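Local coordinates for sigma-C capsid protein (PDB 2VRS) that serves as the trimeric cell-attachment fibre of avian reovirus and induces apoptosis of host cells, for which its C-terminus is important, at residues V103-H108 and T112-S117; E79-Q84 and L145-P150; I99-N104 and L203-G208; M88-G91 and D97-D100. All coordinates share one frame; numbering follows the deposited sequence.

Contact 1 (V103-H108 and T112-S117)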
loop_
_atom_site.group_PDB
_atom_site.type_symbol
_atom_site.label_atom_id
_atom_site.label_comp_id
_atom_site.label_asym_id
_atom_site.label_seq_id
_atom_site.Cartn_x
_atom_site.Cartn_y
_atom_site.Cartn_z
ATOM N N VAL C 103 -14.269 4.493 23.319
ATOM C CA VAL C 103 -13.569 4.004 22.102
ATOM C C VAL C 103 -12.364 4.874 21.811
ATOM O O VAL C 103 -12.459 6.098 21.803
ATOM C CB VAL C 103 -14.475 4.021 20.834
ATOM C CG1 VAL C 103 -13.661 3.562 19.601
ATOM C CG2 VAL C 103 -15.746 3.151 21.029
ATOM N N ASN C 104 -11.217 4.234 21.564
ATOM C CA ASN C 104 -10.096 4.894 20.931
ATOM C C ASN C 104 -9.901 4.275 19.547
ATOM O O ASN C 104 -9.765 3.074 19.453
ATOM C CB ASN C 104 -8.818 4.648 21.714
ATOM C CG ASN C 104 -8.716 5.524 22.943
ATOM O OD1 ASN C 104 -8.220 6.642 22.878
ATOM N ND2 ASN C 104 -9.151 5.013 24.053
ATOM N N ALA C 105 -9.923 5.116 18.524
ATOM C CA ALA C 105 -9.754 4.708 17.145
ATOM C C ALA C 105 -8.431 5.277 16.647
ATOM O O ALA C 105 -8.240 6.501 16.556
ATOM C CB ALA C 105 -10.999 5.204 16.280
ATOM N N HIS C 106 -7.482 4.383 16.392
ATOM C CA HIS C 106 -6.176 4.808 15.922
ATOM C C HIS C 106 -6.156 4.720 14.417
ATOM O O HIS C 106 -6.189 3.613 13.842
ATOM C CB HIS C 106 -5.064 3.927 16.550
ATOM C CG HIS C 106 -3.679 4.321 16.128
ATOM N ND1 HIS C 106 -2.774 3.419 15.615
ATOM C CD2 HIS C 106 -3.051 5.523 16.137
ATOM C CE1 HIS C 106 -1.649 4.047 15.317
ATOM N NE2 HIS C 106 -1.784 5.320 15.641
ATOM N N CYS C 107 -6.096 5.878 13.771
ATOM C CA CYS C 107 -6.241 5.934 12.304
ATOM C C CYS C 107 -4.860 6.186 11.756
ATOM O O CYS C 107 -4.243 7.201 12.051
ATOM C CB CYS C 107 -7.199 7.055 11.901
ATOM S SG CYS C 107 -8.741 6.996 12.793
ATOM N N HIS C 108 -4.343 5.258 10.976
ATOM C CA HIS C 108 -2.985 5.429 10.448
ATOM C C HIS C 108 -3.024 4.934 8.997
ATOM O O HIS C 108 -3.278 3.751 8.749
ATOM C CB HIS C 108 -1.934 4.693 11.323
ATOM C CG HIS C 108 -2.238 3.234 11.570
ATOM N ND1 HIS C 108 -1.450 2.222 11.069
ATOM C CD2 HIS C 108 -3.242 2.623 12.261
ATOM C CE1 HIS C 108 -1.967 1.048 11.407
ATOM N NE2 HIS C 108 -3.044 1.267 12.143
ATOM N N THR C 112 -7.798 1.694 10.368
ATOM C CA THR C 112 -8.367 2.221 11.612
ATOM C C THR C 112 -8.531 1.121 12.596
ATOM O O THR C 112 -9.241 0.148 12.329
ATOM C CB THR C 112 -9.711 2.951 11.367
ATOM O OG1 THR C 112 -9.424 4.105 10.582
ATOM C CG2 THR C 112 -10.363 3.318 12.662
ATOM N N ASP C 113 -7.817 1.250 13.714
ATOM C CA ASP C 113 -7.839 0.198 14.753
ATOM C C ASP C 113 -8.618 0.661 15.929
ATOM O O ASP C 113 -8.343 1.746 16.442
ATOM C CB ASP C 113 -6.406 -0.221 15.135
ATOM C CG ASP C 113 -5.673 -0.885 13.945
ATOM O OD1 ASP C 113 -6.279 -1.810 13.361
ATOM O OD2 ASP C 113 -4.541 -0.487 13.610
ATOM N N TYR C 114 -9.629 -0.133 16.317
ATOM C CA TYR C 114 -10.494 0.212 17.443
ATOM C C TYR C 114 -10.053 -0.479 18.724
ATOM O O TYR C 114 -9.822 -1.686 18.759
ATOM C CB TYR C 114 -11.924 -0.267 17.160
ATOM C CG TYR C 114 -12.693 0.520 16.148
ATOM C CD1 TYR C 114 -12.788 1.906 16.220
ATOM C CD2 TYR C 114 -13.421 -0.151 15.154
ATOM C CE1 TYR C 114 -13.583 2.643 15.283
ATOM C CE2 TYR C 114 -14.204 0.546 14.263
ATOM C CZ TYR C 114 -14.283 1.933 14.308
ATOM O OH TYR C 114 -15.086 2.579 13.389
ATOM N N MET C 115 -9.974 0.305 19.802
ATOM C CA MET C 115 -9.772 -0.266 21.117
ATOM C C MET C 115 -10.931 0.264 21.969
ATOM O O MET C 115 -11.027 1.467 22.154
ATOM C CB MET C 115 -8.415 0.237 21.674
ATOM C CG MET C 115 -7.218 -0.488 21.110
ATOM S SD MET C 115 -6.651 -0.022 19.428
ATOM C CE MET C 115 -6.610 1.776 19.448
ATOM N N MET C 116 -11.787 -0.621 22.482
ATOM C CA MET C 116 -12.989 -0.180 23.237
ATOM C C MET C 116 -13.073 -0.848 24.595
ATOM O O MET C 116 -12.726 -2.035 24.756
ATOM C CB MET C 116 -14.234 -0.623 22.498
ATOM C CG MET C 116 -14.244 -0.227 21.011
ATOM S SD MET C 116 -15.868 -0.682 20.321
ATOM C CE MET C 116 -15.592 -0.497 18.579
ATOM N N SER C 117 -13.555 -0.083 25.574
ATOM C CA SER C 117 -13.786 -0.662 26.879
ATOM C C SER C 117 -15.091 -0.112 27.439
ATOM O O SER C 117 -15.546 0.978 27.074
ATOM C CB SER C 117 -12.612 -0.375 27.827
ATOM O OG SER C 117 -12.467 1.005 28.028
HETATM O O HOH W 1 -10.660 2.531 25.045
HETATM O O HOH W 2 -2.837 0.641 15.521
#

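Contact 2 (E79-Q84 and L145-P150)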
loop_
_atom_site.group_PDB
_atom_site.type_symbol
_atom_site.label_atom_id
_atom_site.label_comp_id
_atom_site.label_asym_id
_atom_site.label_seq_id
_atom_site.Cartn_x
_atom_site.Cartn_y
_atom_site.Cartn_z
ATOM N N GLU C 79 -1.455 12.750 8.156
ATOM C CA GLU C 79 -1.244 12.560 9.597
ATOM C C GLU C 79 -2.169 11.483 10.183
ATOM O O GLU C 79 -3.375 11.484 9.953
ATOM C CB GLU C 79 -1.480 13.869 10.359
ATOM C CG GLU C 79 -0.466 14.911 9.928
ATOM C CD GLU C 79 -0.361 16.065 10.915
ATOM O OE1 GLU C 79 -1.402 16.439 11.468
ATOM O OE2 GLU C 79 0.756 16.581 11.138
ATOM N N ALA C 80 -1.582 10.603 10.996
ATOM C CA ALA C 80 -2.351 9.712 11.854
ATOM C C ALA C 80 -3.137 10.507 12.897
ATOM O O ALA C 80 -2.797 11.668 13.232
ATOM C CB ALA C 80 -1.386 8.676 12.517
ATOM N N GLN C 81 -4.168 9.872 13.431
ATOM C CA GLN C 81 -4.969 10.446 14.496
ATOM C C GLN C 81 -5.334 9.378 15.494
ATOM O O GLN C 81 -5.561 8.227 15.132
ATOM C CB GLN C 81 -6.334 10.924 13.954
ATOM C CG GLN C 81 -6.341 11.914 12.865
ATOM C CD GLN C 81 -7.757 12.074 12.329
ATOM O OE1 GLN C 81 -8.036 11.716 11.183
ATOM N NE2 GLN C 81 -8.656 12.571 13.171
ATOM N N LEU C 82 -5.469 9.800 16.746
ATOM C CA LEU C 82 -6.045 8.950 17.755
ATOM C C LEU C 82 -7.352 9.632 18.173
ATOM O O LEU C 82 -7.350 10.605 18.949
ATOM C CB LEU C 82 -5.096 8.770 18.974
ATOM C CG LEU C 82 -5.599 7.726 20.018
ATOM C CD1 LEU C 82 -5.622 6.253 19.444
ATOM C CD2 LEU C 82 -4.754 7.739 21.272
ATOM N N MET C 83 -8.461 9.112 17.664
ATOM C CA MET C 83 -9.799 9.608 18.002
ATOM C C MET C 83 -10.320 8.981 19.281
ATOM O O MET C 83 -10.144 7.793 19.522
ATOM C CB MET C 83 -10.770 9.283 16.886
ATOM C CG MET C 83 -10.427 9.875 15.573
ATOM S SD MET C 83 -11.691 9.280 14.426
ATOM C CE MET C 83 -11.176 10.085 12.957
ATOM N N GLN C 84 -10.988 9.781 20.107
ATOM C CA GLN C 84 -11.544 9.283 21.375
ATOM C C GLN C 84 -13.013 9.734 21.402
ATOM O O GLN C 84 -13.321 10.929 21.248
ATOM C CB GLN C 84 -10.794 9.877 22.567
ATOM C CG GLN C 84 -9.313 9.537 22.549
ATOM C CD GLN C 84 -8.580 10.248 23.651
ATOM O OE1 GLN C 84 -7.634 10.991 23.405
ATOM N NE2 GLN C 84 -9.033 10.046 24.878
ATOM N N LEU C 145 -15.247 11.612 9.886
ATOM C CA LEU C 145 -16.083 10.370 9.742
ATOM C C LEU C 145 -15.600 9.321 8.725
ATOM O O LEU C 145 -15.861 8.099 8.883
ATOM C CB LEU C 145 -17.556 10.715 9.480
ATOM C CG LEU C 145 -18.609 9.768 10.075
ATOM C CD1 LEU C 145 -18.318 9.378 11.542
ATOM C CD2 LEU C 145 -19.992 10.366 9.964
ATOM N N ALA C 146 -14.881 9.779 7.707
ATOM C CA ALA C 146 -14.420 8.900 6.650
ATOM C C ALA C 146 -13.513 7.820 7.222
ATOM O O ALA C 146 -13.448 6.731 6.681
ATOM C CB ALA C 146 -13.696 9.678 5.597
ATOM N N ARG C 147 -12.858 8.119 8.342
ATOM C CA ARG C 147 -11.896 7.125 8.943
ATOM C C ARG C 147 -12.599 5.992 9.680
ATOM O O ARG C 147 -11.918 5.087 10.184
ATOM C CB ARG C 147 -10.925 7.792 9.903
ATOM C CG ARG C 147 -10.126 8.971 9.286
ATOM C CD ARG C 147 -8.866 8.547 8.548
ATOM N NE ARG C 147 -9.101 7.618 7.430
ATOM C CZ ARG C 147 -9.505 7.959 6.207
ATOM N NH1 ARG C 147 -9.754 9.230 5.895
ATOM N NH2 ARG C 147 -9.673 7.006 5.292
ATOM N N LEU C 148 -13.932 6.055 9.779
ATOM C CA LEU C 148 -14.695 5.070 10.553
ATOM C C LEU C 148 -15.583 4.250 9.634
ATOM O O LEU C 148 -16.446 3.489 10.082
ATOM C CB LEU C 148 -15.571 5.766 11.624
ATOM C CG LEU C 148 -14.829 6.712 12.583
ATOM C CD1 LEU C 148 -15.799 7.279 13.619
ATOM C CD2 LEU C 148 -13.651 5.988 13.236
ATOM N N VAL C 149 -15.410 4.472 8.337
ATOM C CA VAL C 149 -16.164 3.759 7.293
ATOM C C VAL C 149 -15.235 2.819 6.521
ATOM O O VAL C 149 -14.228 3.251 5.945
ATOM C CB VAL C 149 -16.836 4.757 6.272
ATOM C CG1 VAL C 149 -17.609 3.970 5.224
ATOM C CG2 VAL C 149 -17.812 5.695 7.013
ATOM N N PRO C 150 -15.565 1.514 6.511
ATOM C CA PRO C 150 -14.730 0.528 5.818
ATOM C C PRO C 150 -14.820 0.674 4.296
ATOM O O PRO C 150 -15.854 1.143 3.780
ATOM C CB PRO C 150 -15.354 -0.804 6.223
ATOM C CG PRO C 150 -16.847 -0.436 6.464
ATOM C CD PRO C 150 -16.749 0.896 7.144
#

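Contact 3 (I99-N104 and L203-G208)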
loop_
_atom_site.group_PDB
_atom_site.type_symbol
_atom_site.label_atom_id
_atom_site.label_comp_id
_atom_site.label_asym_id
_atom_site.label_seq_id
_atom_site.Cartn_x
_atom_site.Cartn_y
_atom_site.Cartn_z
ATOM N N ILE C 99 -24.896 -0.884 25.820
ATOM C CA ILE C 99 -23.738 -0.699 26.668
ATOM C C ILE C 99 -22.916 0.401 26.082
ATOM O O ILE C 99 -22.700 0.459 24.868
ATOM C CB ILE C 99 -22.921 -2.019 26.890
ATOM C CG1 ILE C 99 -21.818 -1.812 27.976
ATOM C CG2 ILE C 99 -22.353 -2.540 25.566
ATOM C CD1 ILE C 99 -21.271 -3.119 28.534
ATOM N N ASP C 100 -22.508 1.316 26.955
ATOM C CA ASP C 100 -21.715 2.468 26.579
ATOM C C ASP C 100 -20.244 2.121 26.526
ATOM O O ASP C 100 -19.626 1.763 27.548
ATOM C CB ASP C 100 -21.937 3.593 27.590
ATOM C CG ASP C 100 -23.250 4.333 27.356
ATOM O OD1 ASP C 100 -23.856 4.228 26.249
ATOM O OD2 ASP C 100 -23.680 5.030 28.297
ATOM N N MET C 101 -19.688 2.224 25.327
ATOM C CA MET C 101 -18.269 1.937 25.108
ATOM C C MET C 101 -17.440 3.197 25.002
ATOM O O MET C 101 -17.767 4.133 24.268
ATOM C CB MET C 101 -18.075 1.142 23.791
ATOM C CG MET C 101 -18.884 -0.154 23.706
ATOM S SD MET C 101 -18.623 -1.332 25.067
ATOM C CE MET C 101 -16.943 -1.880 24.644
ATOM N N THR C 102 -16.319 3.217 25.724
ATOM C CA THR C 102 -15.305 4.224 25.486
ATOM C C THR C 102 -14.363 3.718 24.389
ATOM O O THR C 102 -13.768 2.635 24.498
ATOM C CB THR C 102 -14.532 4.475 26.793
ATOM O OG1 THR C 102 -15.478 5.002 27.745
ATOM C CG2 THR C 102 -13.370 5.435 26.603
ATOM N N VAL C 103 -14.269 4.493 23.319
ATOM C CA VAL C 103 -13.569 4.004 22.102
ATOM C C VAL C 103 -12.364 4.874 21.811
ATOM O O VAL C 103 -12.459 6.098 21.803
ATOM C CB VAL C 103 -14.475 4.021 20.834
ATOM C CG1 VAL C 103 -13.661 3.562 19.601
ATOM C CG2 VAL C 103 -15.746 3.151 21.029
ATOM N N ASN C 104 -11.217 4.234 21.564
ATOM C CA ASN C 104 -10.096 4.894 20.931
ATOM C C ASN C 104 -9.901 4.275 19.547
ATOM O O ASN C 104 -9.765 3.074 19.453
ATOM C CB ASN C 104 -8.818 4.648 21.714
ATOM C CG ASN C 104 -8.716 5.524 22.943
ATOM O OD1 ASN C 104 -8.220 6.642 22.878
ATOM N ND2 ASN C 104 -9.151 5.013 24.053
ATOM N N LEU C 203 -16.578 -5.098 29.427
ATOM C CA LEU C 203 -16.437 -5.616 28.061
ATOM C C LEU C 203 -15.347 -4.838 27.349
ATOM O O LEU C 203 -15.289 -3.605 27.448
ATOM C CB LEU C 203 -17.777 -5.481 27.302
ATOM C CG LEU C 203 -17.840 -5.871 25.818
ATOM C CD1 LEU C 203 -17.653 -7.408 25.554
ATOM C CD2 LEU C 203 -19.198 -5.368 25.246
ATOM N N THR C 204 -14.439 -5.533 26.647
ATOM C CA THR C 204 -13.463 -4.854 25.807
ATOM C C THR C 204 -13.653 -5.438 24.400
ATOM O O THR C 204 -14.048 -6.608 24.234
ATOM C CB THR C 204 -11.976 -5.100 26.265
ATOM O OG1 THR C 204 -11.678 -6.484 26.102
ATOM C CG2 THR C 204 -11.750 -4.671 27.732
ATOM N N VAL C 205 -13.482 -4.586 23.398
ATOM C CA VAL C 205 -13.624 -5.020 21.995
ATOM C C VAL C 205 -12.374 -4.449 21.298
ATOM O O VAL C 205 -12.046 -3.259 21.457
ATOM C CB VAL C 205 -14.898 -4.405 21.338
ATOM C CG1 VAL C 205 -14.918 -4.681 19.840
ATOM C CG2 VAL C 205 -16.203 -4.988 21.951
ATOM N N ARG C 206 -11.650 -5.303 20.592
ATOM C CA ARG C 206 -10.496 -4.872 19.796
ATOM C C ARG C 206 -10.639 -5.456 18.395
ATOM O O ARG C 206 -10.834 -6.673 18.222
ATOM C CB ARG C 206 -9.180 -5.344 20.416
ATOM C CG ARG C 206 -8.973 -4.802 21.801
ATOM C CD ARG C 206 -7.510 -4.861 22.188
ATOM N NE ARG C 206 -6.643 -4.187 21.216
ATOM C CZ ARG C 206 -5.321 -4.114 21.342
ATOM N NH1 ARG C 206 -4.738 -4.668 22.392
ATOM N NH2 ARG C 206 -4.585 -3.489 20.435
ATOM N N THR C 207 -10.546 -4.564 17.426
ATOM C CA THR C 207 -10.642 -4.952 16.028
ATOM C C THR C 207 -10.049 -3.831 15.186
ATOM O O THR C 207 -9.590 -2.823 15.700
ATOM C CB THR C 207 -12.123 -5.326 15.620
ATOM O OG1 THR C 207 -12.107 -5.961 14.317
ATOM C CG2 THR C 207 -13.065 -4.092 15.585
ATOM N N GLY C 208 -9.994 -4.033 13.882
ATOM C CA GLY C 208 -9.586 -2.936 13.026
ATOM C C GLY C 208 -10.185 -3.175 11.653
ATOM O O GLY C 208 -10.670 -4.291 11.323
#

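Contact 4 (M88-G91 and D97-D100)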
loop_
_atom_site.group_PDB
_atom_site.type_symbol
_atom_site.label_atom_id
_atom_site.label_comp_id
_atom_site.label_asym_id
_atom_site.label_seq_id
_atom_site.Cartn_x
_atom_site.Cartn_y
_atom_site.Cartn_z
ATOM N N MET C 88 -22.586 3.960 21.883
ATOM C CA MET C 88 -23.563 3.082 22.523
ATOM C C MET C 88 -23.747 1.895 21.603
ATOM O O MET C 88 -24.215 2.034 20.468
ATOM C CB MET C 88 -24.900 3.799 22.785
ATOM C CG MET C 88 -25.827 2.967 23.679
ATOM S SD MET C 88 -27.541 3.527 23.522
ATOM C CE MET C 88 -27.895 3.260 21.769
ATOM N N ALA C 89 -23.320 0.729 22.061
ATOM C CA ALA C 89 -23.476 -0.457 21.268
ATOM C C ALA C 89 -24.815 -1.110 21.627
ATOM O O ALA C 89 -25.213 -1.137 22.794
ATOM C CB ALA C 89 -22.363 -1.432 21.589
ATOM N N ARG C 90 -25.453 -1.739 20.645
ATOM C CA ARG C 90 -26.782 -2.279 20.876
ATOM C C ARG C 90 -26.822 -3.769 20.851
ATOM O O ARG C 90 -26.482 -4.384 19.846
ATOM C CB ARG C 90 -27.737 -1.724 19.812
ATOM C CG ARG C 90 -27.911 -0.213 19.938
ATOM C CD ARG C 90 -28.780 0.197 18.756
ATOM N NE ARG C 90 -29.022 1.613 18.736
ATOM C CZ ARG C 90 -30.049 2.198 19.331
ATOM N NH1 ARG C 90 -30.934 1.477 20.024
ATOM N NH2 ARG C 90 -30.171 3.514 19.238
ATOM N N GLY C 91 -27.249 -4.361 21.965
ATOM C CA GLY C 91 -27.439 -5.808 22.026
ATOM C C GLY C 91 -28.649 -6.198 21.208
ATOM O O GLY C 91 -29.682 -5.518 21.256
ATOM N N ASP C 97 -30.245 -5.294 25.616
ATOM C CA ASP C 97 -29.645 -4.229 26.399
ATOM C C ASP C 97 -28.681 -3.399 25.524
ATOM O O ASP C 97 -28.344 -3.787 24.403
ATOM C CB ASP C 97 -28.932 -4.901 27.568
ATOM C CG ASP C 97 -28.721 -3.997 28.742
ATOM O OD1 ASP C 97 -29.099 -2.797 28.699
ATOM O OD2 ASP C 97 -28.161 -4.522 29.727
ATOM N N THR C 98 -28.270 -2.245 26.027
ATOM C CA THR C 98 -27.245 -1.432 25.365
ATOM C C THR C 98 -26.064 -1.253 26.346
ATOM O O THR C 98 -26.202 -1.476 27.558
ATOM C CB THR C 98 -27.771 -0.049 24.963
ATOM O OG1 THR C 98 -28.241 0.633 26.127
ATOM C CG2 THR C 98 -28.936 -0.135 23.964
ATOM N N ILE C 99 -24.896 -0.884 25.820
ATOM C CA ILE C 99 -23.738 -0.699 26.668
ATOM C C ILE C 99 -22.916 0.401 26.082
ATOM O O ILE C 99 -22.700 0.459 24.868
ATOM C CB ILE C 99 -22.921 -2.019 26.890
ATOM C CG1 ILE C 99 -21.818 -1.812 27.976
ATOM C CG2 ILE C 99 -22.353 -2.540 25.566
ATOM C CD1 ILE C 99 -21.271 -3.119 28.534
ATOM N N ASP C 100 -22.508 1.316 26.955
ATOM C CA ASP C 100 -21.715 2.468 26.579
ATOM C C ASP C 100 -20.244 2.121 26.526
ATOM O O ASP C 100 -19.626 1.763 27.548
ATOM C CB ASP C 100 -21.937 3.593 27.590
ATOM C CG ASP C 100 -23.250 4.333 27.356
ATOM O OD1 ASP C 100 -23.856 4.228 26.249
ATOM O OD2 ASP C 100 -23.680 5.030 28.297
HETATM O O HOH W 3 -30.220 -3.132 22.113
#

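Contact 1 (V103-H108 and T112-S117)
V103, A105, Y114 and M116 form the apolar centre of this antiparallel beta hairpin, on the inner face of the C-terminal beta-barrel domain. V103 lies alongside M116, with CG2 of V103 3.7 Å from CG of M116, while its other methyl turns to the Y114 ring. A105 CB also meets that ring, 3.8 Å from Y114 CD1, and the methyl of T112 sits above one ring face, toward the rim. At the end of this row the sulphur of C107 packs on T112, whose hydroxyl is held by the carbonyl of R147.

The backbones are joined by two hydrogen-bonded pairs, N104 with M115 and H106 with D113. In the first, N104 N donates to M115 O and M115 N to N104 O, each at 2.8 Å. On the face that carries N104, H106 and D113, M115 folds back through chi2 (78°) and chi3 (47°), which carries its CE to within 3.4 Å of N104 O and against H106 CB.

Polar groups take over at the loop end. H108 NE2 donates to D113 OD2 at 2.7 Å; the acceptor lies in the imidazole plane but is approached on its anti side, 32° out of the carboxylate plane. ND1 of the same ring bonds to D210 of a second subunit, so carboxylates grip both nitrogens and probably favour a protonated imidazole. The other oxygen of D113, OD1, forms a salt bridge with R111. A water donates to D113 OD2 at 2.8 Å and is also hydrogen-bonded to H106 ND1, 2.8 Å away, in the plane of that ring.

Contact 2 (E79-Q84 and L145-P150)
M83 reaches from its strand to the short 3-10 turn at residues 145-148 and makes the closest part of this contact. Its chain runs straight out beyond CG (chi2 178°, chi3 179°), so that the sulphur and terminal methyl, rather than the root of the side chain, do the touching. CE of M83 comes in at about a right angle to the R147 side chain, 3.8 Å from R147 CB and 4.0 Å from R147 CG. One atom back, M83 SD rests 4.0 Å from L148 CD2, a branch that returns toward the strand although L148 leaves the backbone at a slant to it. L148 also packs on L135 and I138, and the turn itself is closed by a hydrogen bond from L148 N to L145 O at 2.9 Å.

The packing thins toward Q81, which is partly exposed and only brushes the aliphatic part of R147, its chain crossing that of the arginine roughly perpendicularly. Backbone separation remains large here: even the nearest alpha carbons, Q81 CA and R147 CA, are 9.5 Å apart, and side chains alone span the gap. Bends at chi2 and chi3 lead the guanidinium of R147 away from the strand, where NH2 bonds to the hydroxyl of T211 and the group makes a cation-pi contact with Y65. R147 thus offers M83 its hydrocarbon portion, while the like-charged R110 also lies near its NH2. The arrangement is that of a connecting loop with a 3-10 turn laid against the inward side chains of a beta-barrel strand.

Contact 3 (I99-N104 and L203-G208)
M101 meets L203 at a flat group of the backbone, the peptide following L203, and no aromatic ring belongs to either segment. The terminal methyl approaches from above the peptide plane near its oxygen: M101 CE is 3.7 Å from L203 O. It stands over the plane, slightly beyond the oxygen. The neighbouring peptide nitrogen, L203 N, is bound by the hydroxyl of S118, on the strand that separates the two segments.

The rest of the contact is aliphatic. M101 is folded at both chi2 (-56°) and chi3 (-71°), which turns its end across the L203 and V205 side chains at about right angles. Its sulphur lies 4.1 Å from L203 CD2, and M101 CE reaches 4.2 Å from V205 CG2. I99, two residues earlier on the same face, adds a methyl contact, I99 CG2 to L203 CD2 at 4.2 Å. These are ordinary van der Waals contacts, with CD2 of L203 touched by both I99 and M101.

The two strand segments run in broadly the same direction, 43° apart, with their axes 8.6 Å from each other at the closest. Strand 111-119 pairs with each of them, and M101 also packs on its M116 and S118. F133, L131, V161 and V163 from other strands surround the same side chains. In contrast, R206 reaches D162 of a second subunit through a salt bridge. Side chains from strands 98-108 and 198-210 thus meet over strand 111-119 in the apolar interior of the C-terminal beta-barrel domain.

Contact 4 (M88-G91 and D97-D100)
M88 begins the segment and packs across the strand pair on D100 and T98. Its CG lies 3.5 Å from D100 OD1, an approach of a methylene to a carboxylate oxygen, and its SD is 3.9 Å from T98 CB. A bend at chi3 (61°) then swings the terminal methyl back over its own strand, where CE sits 3.3 Å above the plane of the R90 guanidinium, over its centre.

A89 comes next, in a hydrogen-bonded pair with I99: A89 N donates to I99 O at 2.9 Å and I99 N returns a bond to A89 O at 3.1 Å. The two side chains share the buried face, A89 CB being 4.1 Å from I99 CG2, with L131 and F133 packed against A89 and L122 against I99. The pair belongs to an antiparallel beta hairpin in the C-terminal barrel domain, formed by strands 81-92 and 98-108.

R90 returns to the face of M88 and runs side by side with T98, its CG 4.2 Å from T98 CG2. Extended from CG to NE, it carries its guanidinium to a salt bridge with D137, so charge pairing and the methyl of M88 together restrain the flat group.

G91 contributes its backbone, donating from N to D97 O at 2.7 Å, a bent bond with an N-H...O angle of 144°. Across from it, D97 OD1 turns back to accept from T98 N, the donor standing above the carboxylate plane.

All four contacts belong to the C-terminal domain, and strand 98-108 supplies a segment to contacts 1, 3 and 4. Contacts 1 and 4 are antiparallel hairpin pairings, one on each edge of that strand, secured by backbone hydrogen bonds. Contacts 2 and 3 have no hydrogen bonds between their segments and rest mainly on apolar packing, each using a methionine to span separated backbones. The first three are buried and have residues beside a second subunit, which in contact 1 extends the histidine-carboxylate chemistry; contact 4 is partly exposed and touches no other chain of the assembly. Strand 81-92 links contacts 2 and 4, and a probable C107 N to Q81 O bond joins contacts 1 and 2.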